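Local coordinates for protein copper-containing nitrite reductase (Hyphomicrobium denitrificans 1NES1, PDB 6TFO) that probably reduces nitrite to nitric oxide, using copper centres to take electrons from a cytochrome c-type donor, at residues K177-W189 and Y328-R340. Residues are numbered along the deposited sequence; the frame is centred on the assembly and turned at random.
Sequences KGQLDDKTTYTYW and YFLFNGSVGALTR
With its CG anti to the backbone N (chi1 169°), Leu180 turns its isobutyl group back onto the ring of Tyr328, whose own chi1 of -65° sets CG anti to the carbonyl carbon and carries the ring toward the 177-189 hairpin. Leu180 CD2 sits over the centre of one ring face, 3.6 Å from Tyr328 CZ, a CH-pi contact only 12° off the ring normal. The other methyl, CD1, meets Leu330 CD1 at 3.6 Å, the two side chains crossing at about a right angle; a forked leucine suits a place where one methyl covers an aromatic face and the other reaches a second side chain. Leu180 also offers its carbonyl: Val335 N donates to Leu180 O (2.8 Å). Val335, branched at CB, lies against the carboxylate carbon of Asp181, Asp181 CG to Val335 CB 3.6 Å, and puts CG2 at the edge of the Tyr328 ring.

The contact joins two cupredoxin-type domains of this member of the multicopper oxidase family: a classic beta bulge, where Leu180 and Asp181 both face Thr184 beside the hairpin turn, meets the type I' turn Phe331-Ser334 that ends strand 328-331. Gly333, with its positive phi, fits that turn, and its carbonyl accepts from Tyr188, a side chain long enough to carry a hydroxyl there, Tyr188 OH to Gly333 O 2.6 Å, almost straight along the C=O axis.

At the other phenol, a water donates to Asp181 OD2 (2.9 Å) and also hydrogen-bonds to Tyr328 OH, which Gln314 holds as well. A leucine in place of Tyr328 would probably leave Leu180 CD2 without its aromatic face and the water without its phenol partner. Arg340, salt-bridged to Glu140, keeps its guanidinium near Asp181, Arg340 NH2 to Asp181 OD1 4.3 Å, where charge attraction may still help but no salt bridge forms.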
ATOM      1  N   LYS C 177     -15.334   3.105  34.381  1.00 55.16           N
ATOM      2  CA  LYS C 177     -14.230   2.240  33.914  1.00 58.30           C
ATOM      3  C   LYS C 177     -14.272   0.972  34.749  1.00 53.92           C
ATOM      4  O   LYS C 177     -14.435   1.082  35.987  1.00 55.72           O
ATOM      5  CB  LYS C 177     -12.866   2.915  34.058  1.00 64.58           C
ATOM      6  CG  LYS C 177     -12.474   3.806  32.891  1.00 76.67           C
ATOM      7  CD  LYS C 177     -11.314   4.726  33.212  1.00 86.58           C
ATOM      8  CE  LYS C 177     -11.313   5.998  32.390  1.00 91.90           C
ATOM      9  NZ  LYS C 177     -10.436   7.023  33.001  1.00100.25           N
ATOM     10  N   GLY C 178     -14.111  -0.163  34.078  1.00 47.60           N
ATOM     11  CA  GLY C 178     -14.137  -1.496  34.699  1.00 49.14           C
ATOM     12  C   GLY C 178     -12.947  -2.309  34.266  1.00 45.41           C
ATOM     13  O   GLY C 178     -12.366  -1.980  33.224  1.00 49.89           O
ATOM     14  N   GLN C 179     -12.567  -3.299  35.071  1.00 43.14           N
ATOM     15  CA  GLN C 179     -11.458  -4.231  34.776  1.00 47.72           C
ATOM     16  C   GLN C 179     -11.982  -5.311  33.815  1.00 48.48           C
ATOM     17  O   GLN C 179     -12.610  -6.281  34.282  1.00 49.15           O
ATOM     18  CB  GLN C 179     -10.919  -4.772  36.101  1.00 47.83           C
ATOM     19  CG  GLN C 179      -9.512  -5.329  36.008  1.00 48.05           C
ATOM     20  CD  GLN C 179      -8.486  -4.227  35.866  1.00 51.69           C
ATOM     21  OE1 GLN C 179      -8.616  -3.141  36.447  1.00 53.47           O
ATOM     22  NE2 GLN C 179      -7.453  -4.487  35.081  1.00 47.22           N
ATOM     23  N   LEU C 180     -11.775  -5.109  32.510  1.00 45.92           N
ATOM     24  CA  LEU C 180     -12.212  -6.025  31.420  1.00 43.71           C
ATOM     25  C   LEU C 180     -11.363  -7.301  31.473  1.00 47.70           C
ATOM     26  O   LEU C 180     -11.915  -8.399  31.298  1.00 48.33           O
ATOM     27  CB  LEU C 180     -12.075  -5.302  30.077  1.00 42.79           C
ATOM     28  CG  LEU C 180     -12.225  -6.148  28.809  1.00 43.78           C
ATOM     29  CD1 LEU C 180     -13.548  -6.900  28.802  1.00 45.89           C
ATOM     30  CD2 LEU C 180     -12.128  -5.274  27.565  1.00 40.86           C
ATOM     31  N   ASP C 181     -10.064  -7.167  31.719  1.00 47.56           N
ATOM     32  CA  ASP C 181      -9.120  -8.308  31.843  1.00 48.27           C
ATOM     33  C   ASP C 181      -8.054  -7.885  32.852  1.00 52.02           C
ATOM     34  O   ASP C 181      -8.119  -6.731  33.321  1.00 55.56           O
ATOM     35  CB  ASP C 181      -8.588  -8.689  30.452  1.00 51.67           C
ATOM     36  CG  ASP C 181      -8.024 -10.088  30.266  1.00 46.70           C
ATOM     37  OD1 ASP C 181      -7.673 -10.730  31.279  1.00 49.02           O
ATOM     38  OD2 ASP C 181      -7.936 -10.517  29.088  1.00 42.53           O
ATOM     39  N   ASP C 182      -7.125  -8.788  33.160  1.00 52.16           N
ATOM     40  CA  ASP C 182      -5.995  -8.701  34.115  1.00 55.41           C
ATOM     41  C   ASP C 182      -5.292  -7.323  34.097  1.00 59.60           C
ATOM     42  O   ASP C 182      -5.007  -6.771  35.196  1.00 58.71           O
ATOM     43  CB  ASP C 182      -5.065  -9.853  33.729  1.00 59.92           C
ATOM     44  CG  ASP C 182      -4.129 -10.350  34.807  1.00 68.21           C
ATOM     45  OD1 ASP C 182      -4.394 -10.101  36.002  1.00 71.95           O
ATOM     46  OD2 ASP C 182      -3.128 -10.968  34.426  1.00 74.23           O
ATOM     47  N   LYS C 183      -4.958  -6.807  32.908  1.00 60.31           N
ATOM     48  CA  LYS C 183      -4.189  -5.537  32.715  1.00 59.78           C
ATOM     49  C   LYS C 183      -4.883  -4.639  31.687  1.00 56.08           C
ATOM     50  O   LYS C 183      -4.204  -3.786  31.062  1.00 52.17           O
ATOM     51  CB  LYS C 183      -2.778  -5.809  32.189  1.00 67.88           C
ATOM     52  CG  LYS C 183      -1.899  -6.712  33.045  1.00 77.61           C
ATOM     53  CD  LYS C 183      -0.699  -7.245  32.276  1.00 82.19           C
ATOM     54  CE  LYS C 183       0.102  -8.261  33.063  1.00 84.68           C
ATOM     55  NZ  LYS C 183       1.522  -8.245  32.645  1.00 86.18           N
ATOM     56  N   THR C 184      -6.190  -4.817  31.494  1.00 50.12           N
ATOM     57  CA  THR C 184      -6.939  -4.089  30.439  1.00 48.22           C
ATOM     58  C   THR C 184      -8.264  -3.589  31.009  1.00 48.97           C
ATOM     59  O   THR C 184      -8.912  -4.312  31.785  1.00 50.21           O
ATOM     60  CB  THR C 184      -6.995  -4.868  29.112  1.00 46.47           C
ATOM     61  OG1 THR C 184      -8.286  -4.807  28.519  1.00 51.42           O
ATOM     62  CG2 THR C 184      -6.559  -6.305  29.242  1.00 42.55           C
ATOM     63  N   THR C 185      -8.593  -2.343  30.672  1.00 49.94           N
ATOM     64  CA  THR C 185      -9.784  -1.620  31.181  1.00 50.26           C
ATOM     65  C   THR C 185     -10.666  -1.250  29.989  1.00 48.43           C
ATOM     66  O   THR C 185     -10.251  -1.486  28.845  1.00 47.80           O
ATOM     67  CB  THR C 185      -9.357  -0.436  32.055  1.00 48.59           C
ATOM     68  OG1 THR C 185      -8.735   0.539  31.224  1.00 45.59           O
ATOM     69  CG2 THR C 185      -8.408  -0.847  33.161  1.00 48.73           C
ATOM     70  N   TYR C 186     -11.865  -0.743  30.271  1.00 49.13           N
ATOM     71  CA  TYR C 186     -12.931  -0.410  29.295  1.00 41.38           C
ATOM     72  C   TYR C 186     -13.936   0.455  30.043  1.00 40.17           C
ATOM     73  O   TYR C 186     -14.020   0.347  31.260  1.00 43.29           O
ATOM     74  CB  TYR C 186     -13.542  -1.683  28.695  1.00 42.22           C
ATOM     75  CG  TYR C 186     -14.544  -1.462  27.590  1.00 43.65           C
ATOM     76  CD1 TYR C 186     -14.142  -1.229  26.286  1.00 45.82           C
ATOM     77  CD2 TYR C 186     -15.906  -1.494  27.836  1.00 46.71           C
ATOM     78  CE1 TYR C 186     -15.061  -1.005  25.266  1.00 47.53           C
ATOM     79  CE2 TYR C 186     -16.843  -1.280  26.828  1.00 52.06           C
ATOM     80  CZ  TYR C 186     -16.425  -1.041  25.527  1.00 50.07           C
ATOM     81  OH  TYR C 186     -17.353  -0.845  24.535  1.00 43.76           O
ATOM     82  N   THR C 187     -14.641   1.324  29.342  1.00 42.41           N
ATOM     83  CA  THR C 187     -15.680   2.194  29.931  1.00 41.46           C
ATOM     84  C   THR C 187     -17.001   1.454  29.758  1.00 45.05           C
ATOM     85  O   THR C 187     -17.508   1.375  28.619  1.00 45.46           O
ATOM     86  CB  THR C 187     -15.667   3.609  29.341  1.00 42.22           C
ATOM     87  OG1 THR C 187     -14.434   4.211  29.739  1.00 41.84           O
ATOM     88  CG2 THR C 187     -16.829   4.458  29.805  1.00 39.77           C
ATOM     89  N   TYR C 188     -17.481   0.877  30.860  1.00 43.61           N
ATOM     90  CA  TYR C 188     -18.780   0.187  30.948  1.00 42.40           C
ATOM     91  C   TYR C 188     -19.872   1.221  31.210  1.00 47.75           C
ATOM     92  O   TYR C 188     -19.616   2.252  31.906  1.00 45.94           O
ATOM     93  CB  TYR C 188     -18.739  -0.866  32.050  1.00 46.05           C
ATOM     94  CG  TYR C 188     -17.850  -2.052  31.760  1.00 49.10           C
ATOM     95  CD1 TYR C 188     -16.506  -2.027  32.072  1.00 47.27           C
ATOM     96  CD2 TYR C 188     -18.360  -3.207  31.183  1.00 44.86           C
ATOM     97  CE1 TYR C 188     -15.695  -3.129  31.849  1.00 49.40           C
ATOM     98  CE2 TYR C 188     -17.563  -4.313  30.950  1.00 42.95           C
ATOM     99  CZ  TYR C 188     -16.226  -4.272  31.280  1.00 45.17           C
ATOM    100  OH  TYR C 188     -15.425  -5.339  31.009  1.00 46.08           O
ATOM    101  N   TRP C 189     -21.037   0.963  30.618  1.00 45.61           N
ATOM    102  CA  TRP C 189     -22.349   1.527  31.014  1.00 47.79           C
ATOM    103  C   TRP C 189     -23.167   0.412  31.679  1.00 47.09           C
ATOM    104  O   TRP C 189     -23.262  -0.679  31.094  1.00 48.83           O
ATOM    105  CB  TRP C 189     -23.079   2.132  29.807  1.00 50.20           C
ATOM    106  CG  TRP C 189     -22.288   3.146  29.048  1.00 44.02           C
ATOM    107  CD1 TRP C 189     -21.173   3.797  29.474  1.00 42.80           C
ATOM    108  CD2 TRP C 189     -22.594   3.673  27.745  1.00 42.41           C
ATOM    109  NE1 TRP C 189     -20.744   4.665  28.510  1.00 42.49           N
ATOM    110  CE2 TRP C 189     -21.588   4.608  27.432  1.00 42.22           C
ATOM    111  CE3 TRP C 189     -23.596   3.438  26.803  1.00 43.21           C
ATOM    112  CZ2 TRP C 189     -21.566   5.308  26.228  1.00 43.13           C
ATOM    113  CZ3 TRP C 189     -23.580   4.138  25.616  1.00 47.99           C
ATOM    114  CH2 TRP C 189     -22.577   5.063  25.335  1.00 47.19           C
ATOM    115  N   TYR C 328     -14.215  -9.456  22.518  1.00 42.29           N
ATOM    116  CA  TYR C 328     -14.498 -10.074  23.837  1.00 47.77           C
ATOM    117  C   TYR C 328     -15.894 -10.710  23.828  1.00 46.25           C
ATOM    118  O   TYR C 328     -16.871 -10.051  23.421  1.00 42.97           O
ATOM    119  CB  TYR C 328     -14.342  -9.039  24.950  1.00 47.65           C
ATOM    120  CG  TYR C 328     -12.932  -8.526  25.122  1.00 44.28           C
ATOM    121  CD1 TYR C 328     -12.417  -7.542  24.289  1.00 40.49           C
ATOM    122  CD2 TYR C 328     -12.123  -9.015  26.134  1.00 43.95           C
ATOM    123  CE1 TYR C 328     -11.131  -7.063  24.453  1.00 41.91           C
ATOM    124  CE2 TYR C 328     -10.830  -8.550  26.314  1.00 43.63           C
ATOM    125  CZ  TYR C 328     -10.331  -7.579  25.463  1.00 43.56           C
ATOM    126  OH  TYR C 328      -9.067  -7.101  25.642  1.00 48.62           O
ATOM    127  N   PHE C 329     -15.947 -11.989  24.221  1.00 43.79           N
ATOM    128  CA  PHE C 329     -17.170 -12.751  24.579  1.00 42.67           C
ATOM    129  C   PHE C 329     -17.105 -13.019  26.085  1.00 39.39           C
ATOM    130  O   PHE C 329     -16.152 -13.733  26.502  1.00 38.65           O
ATOM    131  CB  PHE C 329     -17.213 -14.061  23.795  1.00 42.13           C
ATOM    132  CG  PHE C 329     -17.718 -13.932  22.387  1.00 43.68           C
ATOM    133  CD1 PHE C 329     -19.074 -13.907  22.123  1.00 42.73           C
ATOM    134  CD2 PHE C 329     -16.838 -13.815  21.328  1.00 45.33           C
ATOM    135  CE1 PHE C 329     -19.539 -13.793  20.820  1.00 44.24           C
ATOM    136  CE2 PHE C 329     -17.307 -13.691  20.030  1.00 45.02           C
ATOM    137  CZ  PHE C 329     -18.655 -13.687  19.782  1.00 40.03           C
ATOM    138  N   LEU C 330     -18.042 -12.474  26.863  1.00 34.89           N
ATOM    139  CA  LEU C 330     -17.926 -12.449  28.347  1.00 40.39           C
ATOM    140  C   LEU C 330     -19.170 -13.003  29.060  1.00 42.79           C
ATOM    141  O   LEU C 330     -20.323 -12.695  28.642  1.00 44.15           O
ATOM    142  CB  LEU C 330     -17.672 -11.005  28.788  1.00 41.48           C
ATOM    143  CG  LEU C 330     -16.508 -10.303  28.093  1.00 40.33           C
ATOM    144  CD1 LEU C 330     -16.578  -8.812  28.365  1.00 40.62           C
ATOM    145  CD2 LEU C 330     -15.175 -10.894  28.524  1.00 39.41           C
ATOM    146  N   PHE C 331     -18.925 -13.749  30.144  1.00 45.04           N
ATOM    147  CA  PHE C 331     -19.917 -14.026  31.218  1.00 44.78           C
ATOM    148  C   PHE C 331     -19.756 -12.960  32.300  1.00 45.72           C
ATOM    149  O   PHE C 331     -18.647 -12.810  32.802  1.00 45.06           O
ATOM    150  CB  PHE C 331     -19.724 -15.416  31.829  1.00 40.38           C
ATOM    151  CG  PHE C 331     -20.025 -16.574  30.912  1.00 36.92           C
ATOM    152  CD1 PHE C 331     -21.160 -16.577  30.114  1.00 36.65           C
ATOM    153  CD2 PHE C 331     -19.191 -17.680  30.870  1.00 38.17           C
ATOM    154  CE1 PHE C 331     -21.433 -17.646  29.276  1.00 35.18           C
ATOM    155  CE2 PHE C 331     -19.474 -18.761  30.041  1.00 35.19           C
ATOM    156  CZ  PHE C 331     -20.583 -18.734  29.237  1.00 36.95           C
ATOM    157  N   ASN C 332     -20.834 -12.235  32.609  1.00 51.95           N
ATOM    158  CA  ASN C 332     -20.928 -11.291  33.752  1.00 49.54           C
ATOM    159  C   ASN C 332     -19.756 -10.310  33.658  1.00 49.97           C
ATOM    160  O   ASN C 332     -19.073 -10.080  34.681  1.00 50.65           O
ATOM    161  CB  ASN C 332     -20.973 -12.028  35.099  1.00 50.48           C
ATOM    162  CG  ASN C 332     -22.207 -12.889  35.299  1.00 49.02           C
ATOM    163  OD1 ASN C 332     -22.883 -13.269  34.347  1.00 46.21           O
ATOM    164  ND2 ASN C 332     -22.516 -13.214  36.540  1.00 40.56           N
ATOM    165  N   GLY C 333     -19.504  -9.791  32.459  1.00 46.94           N
ATOM    166  CA  GLY C 333     -18.870  -8.469  32.283  1.00 52.03           C
ATOM    167  C   GLY C 333     -17.365  -8.461  32.070  1.00 46.80           C
ATOM    168  O   GLY C 333     -16.875  -7.431  31.603  1.00 48.50           O
ATOM    169  N   SER C 334     -16.630  -9.518  32.408  1.00 43.96           N
ATOM    170  CA  SER C 334     -15.149  -9.456  32.442  1.00 47.19           C
ATOM    171  C   SER C 334     -14.532 -10.811  32.092  1.00 48.66           C
ATOM    172  O   SER C 334     -15.191 -11.846  32.261  1.00 40.09           O
ATOM    173  CB  SER C 334     -14.646  -8.952  33.780  1.00 49.48           C
ATOM    174  OG  SER C 334     -14.511 -10.019  34.711  1.00 45.49           O
ATOM    175  N   VAL C 335     -13.295 -10.778  31.598  1.00 48.57           N
ATOM    176  CA  VAL C 335     -12.448 -11.991  31.461  1.00 51.57           C
ATOM    177  C   VAL C 335     -12.100 -12.417  32.886  1.00 51.99           C
ATOM    178  O   VAL C 335     -11.732 -11.537  33.687  1.00 56.36           O
ATOM    179  CB  VAL C 335     -11.197 -11.739  30.600  1.00 49.79           C
ATOM    180  CG1 VAL C 335     -10.393 -13.013  30.402  1.00 46.90           C
ATOM    181  CG2 VAL C 335     -11.555 -11.118  29.254  1.00 50.23           C
ATOM    182  N   GLY C 336     -12.306 -13.697  33.190  1.00 48.21           N
ATOM    183  CA  GLY C 336     -12.100 -14.287  34.519  1.00 46.66           C
ATOM    184  C   GLY C 336     -13.272 -14.065  35.472  1.00 47.71           C
ATOM    185  O   GLY C 336     -13.172 -14.526  36.633  1.00 49.19           O
ATOM    186  N   ALA C 337     -14.338 -13.390  35.038  1.00 44.35           N
ATOM    187  CA  ALA C 337     -15.553 -13.125  35.844  1.00 45.22           C
ATOM    188  C   ALA C 337     -15.952 -14.379  36.634  1.00 45.71           C
ATOM    189  O   ALA C 337     -16.055 -14.283  37.854  1.00 46.96           O
ATOM    190  CB  ALA C 337     -16.676 -12.672  34.956  1.00 46.40           C
ATOM    191  N   LEU C 338     -16.140 -15.515  35.957  1.00 46.99           N
ATOM    192  CA  LEU C 338     -16.715 -16.752  36.544  1.00 46.94           C
ATOM    193  C   LEU C 338     -15.637 -17.830  36.691  1.00 47.58           C
ATOM    194  O   LEU C 338     -16.021 -18.990  36.930  1.00 47.84           O
ATOM    195  CB  LEU C 338     -17.840 -17.255  35.641  1.00 48.18           C
ATOM    196  CG  LEU C 338     -19.004 -16.291  35.437  1.00 53.27           C
ATOM    197  CD1 LEU C 338     -20.214 -17.045  34.925  1.00 52.74           C
ATOM    198  CD2 LEU C 338     -19.340 -15.517  36.708  1.00 54.67           C
ATOM    199  N   THR C 339     -14.356 -17.464  36.555  1.00 49.51           N
ATOM    200  CA  THR C 339     -13.209 -18.375  36.817  1.00 51.64           C
ATOM    201  C   THR C 339     -12.363 -17.854  37.989  1.00 51.73           C
ATOM    202  O   THR C 339     -12.122 -18.627  38.901  1.00 47.76           O
ATOM    203  CB  THR C 339     -12.346 -18.578  35.568  1.00 52.85           C
ATOM    204  OG1 THR C 339     -11.828 -17.291  35.231  1.00 51.14           O
ATOM    205  CG2 THR C 339     -13.109 -19.192  34.410  1.00 53.98           C
ATOM    206  N   ARG C 340     -11.913 -16.600  37.954  1.00 57.52           N
ATOM    207  CA  ARG C 340     -10.970 -16.032  38.950  1.00 57.91           C
ATOM    208  C   ARG C 340     -11.742 -15.190  39.974  1.00 57.46           C
ATOM    209  O   ARG C 340     -11.625 -15.480  41.169  1.00 60.86           O
ATOM    210  CB  ARG C 340      -9.878 -15.203  38.263  1.00 65.25           C
ATOM    211  CG  ARG C 340      -8.896 -15.981  37.389  1.00 69.13           C
ATOM    212  CD  ARG C 340      -7.734 -15.133  36.840  1.00 76.57           C
ATOM    213  NE  ARG C 340      -8.046 -13.711  36.624  1.00 80.59           N
ATOM    214  CZ  ARG C 340      -8.211 -13.090  35.454  1.00 79.97           C
ATOM    215  NH1 ARG C 340      -8.514 -11.803  35.449  1.00 83.51           N
ATOM    216  NH2 ARG C 340      -8.087 -13.735  34.308  1.00 78.80           N
TER
HETATM  217  O   HOH W   1      -7.504  -8.426  27.135  1.00 47.01           O